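Pectate lyase 1 (PDB 1PXZ) cleaves pectate by calcium-dependent elimination, though with low activity, and is the major allergen of mountain cedar pollen, built around a parallel beta-helix. Local coordinates at residues R111-V116 against R156-A161. Sequence-based numbering, arbitrary orientation.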
ATOM      1  N   ARG A 111      11.414  -5.073   6.510  1.00  9.44           N
ATOM      2  CA  ARG A 111      11.319  -5.484   7.919  1.00 12.40           C
ATOM      3  C   ARG A 111      12.258  -4.632   8.765  1.00 14.93           C
ATOM      4  O   ARG A 111      13.461  -4.562   8.524  1.00 12.67           O
ATOM      5  CB  ARG A 111      11.630  -6.966   8.087  1.00 18.90           C
ATOM      6  CG  ARG A 111      11.566  -7.437   9.532  1.00 22.40           C
ATOM      7  CD  ARG A 111      12.667  -8.456   9.799  1.00 45.90           C
ATOM      8  NE  ARG A 111      12.546  -9.623   8.942  1.00 59.70           N
ATOM      9  CZ  ARG A 111      13.530 -10.442   8.592  1.00 66.96           C
ATOM     10  NH1 ARG A 111      14.761 -10.227   9.038  1.00 86.57           N
ATOM     11  NH2 ARG A 111      13.280 -11.477   7.797  1.00 50.47           N
ATOM     12  N   LYS A 112      11.710  -3.945   9.761  1.00 14.00           N
ATOM     13  CA  LYS A 112      12.553  -3.101  10.606  1.00 14.62           C
ATOM     14  C   LYS A 112      13.389  -2.093   9.830  1.00 13.58           C
ATOM     15  O   LYS A 112      14.598  -1.968  10.050  1.00 15.14           O
ATOM     16  CB  LYS A 112      13.476  -3.979  11.463  1.00 20.96           C
ATOM     17  CG  LYS A 112      12.727  -4.875  12.435  1.00 29.04           C
ATOM     18  CD  LYS A 112      13.709  -5.583  13.359  1.00 40.16           C
ATOM     19  CE  LYS A 112      13.030  -6.040  14.641  1.00 49.35           C
ATOM     20  NZ  LYS A 112      11.558  -5.809  14.604  1.00 67.06           N
ATOM     21  N   VAL A 113      12.744  -1.373   8.925  1.00  9.80           N
ATOM     22  CA  VAL A 113      13.385  -0.326   8.136  1.00 12.22           C
ATOM     23  C   VAL A 113      12.452   0.878   8.069  1.00 13.02           C
ATOM     24  O   VAL A 113      11.260   0.733   8.372  1.00 12.41           O
ATOM     25  CB  VAL A 113      13.728  -0.805   6.712  1.00 11.21           C
ATOM     26  CG1 VAL A 113      14.777  -1.911   6.738  1.00 11.06           C
ATOM     27  CG2 VAL A 113      12.478  -1.284   5.986  1.00 12.75           C
ATOM     28  N   SER A 114      12.959   2.027   7.667  1.00 13.49           N
ATOM     29  CA  SER A 114      12.186   3.235   7.431  1.00 13.22           C
ATOM     30  C   SER A 114      12.543   3.923   6.123  1.00 15.41           C
ATOM     31  O   SER A 114      13.627   3.644   5.596  1.00 12.10           O
ATOM     32  CB  SER A 114      12.467   4.290   8.524  1.00 13.70           C
ATOM     33  OG  SER A 114      12.232   3.665   9.771  1.00 36.65           O
ATOM     34  N   HIS A 115      11.641   4.802   5.700  1.00  5.82           N
ATOM     35  CA  HIS A 115      11.900   5.646   4.534  1.00  7.54           C
ATOM     36  C   HIS A 115      12.091   4.836   3.252  1.00 14.09           C
ATOM     37  O   HIS A 115      13.157   4.851   2.631  1.00 10.79           O
ATOM     38  CB  HIS A 115      13.107   6.585   4.769  1.00 10.92           C
ATOM     39  CG  HIS A 115      12.805   7.549   5.887  1.00 13.43           C
ATOM     40  ND1 HIS A 115      11.991   8.647   5.725  1.00 16.93           N
ATOM     41  CD2 HIS A 115      13.184   7.549   7.186  1.00 14.39           C
ATOM     42  CE1 HIS A 115      11.891   9.299   6.874  1.00 17.98           C
ATOM     43  NE2 HIS A 115      12.608   8.651   7.777  1.00 17.18           N
ATOM     44  N   VAL A 116      11.004   4.161   2.876  1.00  9.93           N
ATOM     45  CA  VAL A 116      10.930   3.393   1.632  1.00  8.42           C
ATOM     46  C   VAL A 116       9.741   3.883   0.796  1.00 14.30           C
ATOM     47  O   VAL A 116       8.615   3.907   1.313  1.00 11.25           O
ATOM     48  CB  VAL A 116      10.780   1.888   1.870  1.00  8.52           C
ATOM     49  CG1 VAL A 116      10.556   1.165   0.536  1.00  9.75           C
ATOM     50  CG2 VAL A 116      11.979   1.303   2.602  1.00 12.84           C
ATOM     51  N   ARG A 156       6.855  -5.286   7.945  1.00  9.85           N
ATOM     52  CA  ARG A 156       6.896  -5.730   9.335  1.00 10.18           C
ATOM     53  C   ARG A 156       7.752  -4.743  10.121  1.00 16.76           C
ATOM     54  O   ARG A 156       8.933  -4.578   9.796  1.00 12.13           O
ATOM     55  CB  ARG A 156       7.464  -7.136   9.442  1.00 15.07           C
ATOM     56  CG  ARG A 156       7.476  -7.737  10.828  1.00 34.14           C
ATOM     57  CD  ARG A 156       8.060  -9.138  10.801  1.00 53.37           C
ATOM     58  NE  ARG A 156       9.197  -9.402  11.646  1.00 62.96           N
ATOM     59  CZ  ARG A 156      10.051  -8.674  12.329  1.00 68.31           C
ATOM     60  NH1 ARG A 156      10.011  -7.349  12.371  1.00 67.67           N
ATOM     61  NH2 ARG A 156      11.018  -9.282  13.020  1.00 70.17           N
ATOM     62  N   ASN A 157       7.166  -4.081  11.110  1.00 11.65           N
ATOM     63  CA  ASN A 157       7.962  -3.121  11.869  1.00 10.97           C
ATOM     64  C   ASN A 157       8.595  -2.064  10.974  1.00 14.89           C
ATOM     65  O   ASN A 157       9.783  -1.786  11.107  1.00 15.72           O
ATOM     66  CB  ASN A 157       9.076  -3.870  12.614  1.00 19.21           C
ATOM     67  CG  ASN A 157       9.247  -3.294  14.012  1.00 31.42           C
ATOM     68  OD1 ASN A 157       9.532  -4.035  14.941  1.00 50.63           O
ATOM     69  ND2 ASN A 157       9.052  -1.985  14.123  1.00 33.03           N
ATOM     70  N   VAL A 158       7.796  -1.487  10.080  1.00 12.64           N
ATOM     71  CA  VAL A 158       8.238  -0.431   9.176  1.00 12.76           C
ATOM     72  C   VAL A 158       7.680   0.933   9.531  1.00 13.77           C
ATOM     73  O   VAL A 158       6.500   1.059   9.887  1.00 13.25           O
ATOM     74  CB  VAL A 158       7.791  -0.779   7.727  1.00 13.49           C
ATOM     75  CG1 VAL A 158       8.085   0.383   6.800  1.00 15.13           C
ATOM     76  CG2 VAL A 158       8.485  -2.058   7.291  1.00  9.51           C
ATOM     77  N   THR A 159       8.476   2.005   9.447  1.00 11.70           N
ATOM     78  CA  THR A 159       7.862   3.326   9.653  1.00 10.51           C
ATOM     79  C   THR A 159       8.239   4.244   8.505  1.00 10.49           C
ATOM     80  O   THR A 159       9.313   4.143   7.890  1.00 13.58           O
ATOM     81  CB  THR A 159       8.248   3.984  10.993  1.00 24.21           C
ATOM     82  OG1 THR A 159       9.648   4.301  10.948  1.00 38.96           O
ATOM     83  CG2 THR A 159       8.060   3.045  12.172  1.00 14.84           C
ATOM     84  N   ASN A 160       7.333   5.154   8.175  1.00  9.28           N
ATOM     85  CA  ASN A 160       7.620   6.141   7.140  1.00  7.61           C
ATOM     86  C   ASN A 160       7.773   5.414   5.811  1.00 12.99           C
ATOM     87  O   ASN A 160       8.874   5.301   5.289  1.00 12.51           O
ATOM     88  CB  ASN A 160       8.889   6.940   7.462  1.00  8.22           C
ATOM     89  CG  ASN A 160       8.651   7.849   8.655  1.00 21.33           C
ATOM     90  OD1 ASN A 160       7.582   8.453   8.746  1.00 16.50           O
ATOM     91  ND2 ASN A 160       9.620   7.938   9.548  1.00 20.39           N
ATOM     92  N   ALA A 161       6.662   4.922   5.277  1.00  7.11           N
ATOM     93  CA  ALA A 161       6.747   4.264   3.973  1.00 10.47           C
ATOM     94  C   ALA A 161       5.604   4.741   3.090  1.00 11.74           C
ATOM     95  O   ALA A 161       4.551   5.132   3.612  1.00 11.21           O
ATOM     96  CB  ALA A 161       6.721   2.748   4.130  1.00 13.06           C
TER
HETATM   97  O   HOH W   1      10.889   0.613  11.845  1.00 28.83           O
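Arg111 lays its aliphatic stem over one face of the Arg156 guanidinium, with CG of Arg111 3.2 Å from NH1 of Arg156. With both first torsions near 180°, the two chains leave the parallel pair in the same direction, and the bend at chi3 of Arg156 brings its guanidinium under CG of Arg111; an arginine suits this place because its methylenes can cover a neighbour's flat cation. At Lys112 the backbone N donates to Arg156 O. Its side chain reaches across to Asn157, where NZ gives a hydrogen bond to OD1 at 2.7 Å, arriving from above the amide plane. The same NZ lies 3.1 Å from NH1 of Arg156, two donors that do not bond. Lys112 and Asn157 share left-handed backbone angles, a conformation asparagine tolerates well, and both coils bend here in step. Val113 receives Thr159 N on its carbonyl O, while a water donates to Asn157 O and, weakly, to Val113 O. CG2 of Val113 meets CG2 of Val158 at 4.3 Å, and Met110 of strand 108-111 packs beside Val158. Next, Ser114 OG and Thr159 OG1 share a hydrogen bond of 2.9 Å, small hydroxyls matched rung to rung. His115 and Asn160 repeat the left-handed pairing as the chain turns a corner at Asn160, again a fitting residue. His115 N bonds Thr159 O, and its ring lies alongside the Asn160 side chain, the planes 31° apart, with CB of Asn160 3.9 Å from the His115 ring centroid, a CH-pi contact over the face. Met33 N holds His115 ND1, and His89 stacks with the same ring. Val116 and Ala161 then turn inward, their small apolar side chains suited to the core. Backbone bonds thus join successive beta-helix coils, with like residues matched at Arg111/Arg156, Val113/Val158 and Ser114/Thr159. The Arg156 side chain lies about 8 Å from that of Asp177, a calcium ligand by similarity. Bringing Arg111, Lys112 and Arg156 together has a cost, probably eased by the Lys112-Asn157 bond and by solvent at this partly exposed end.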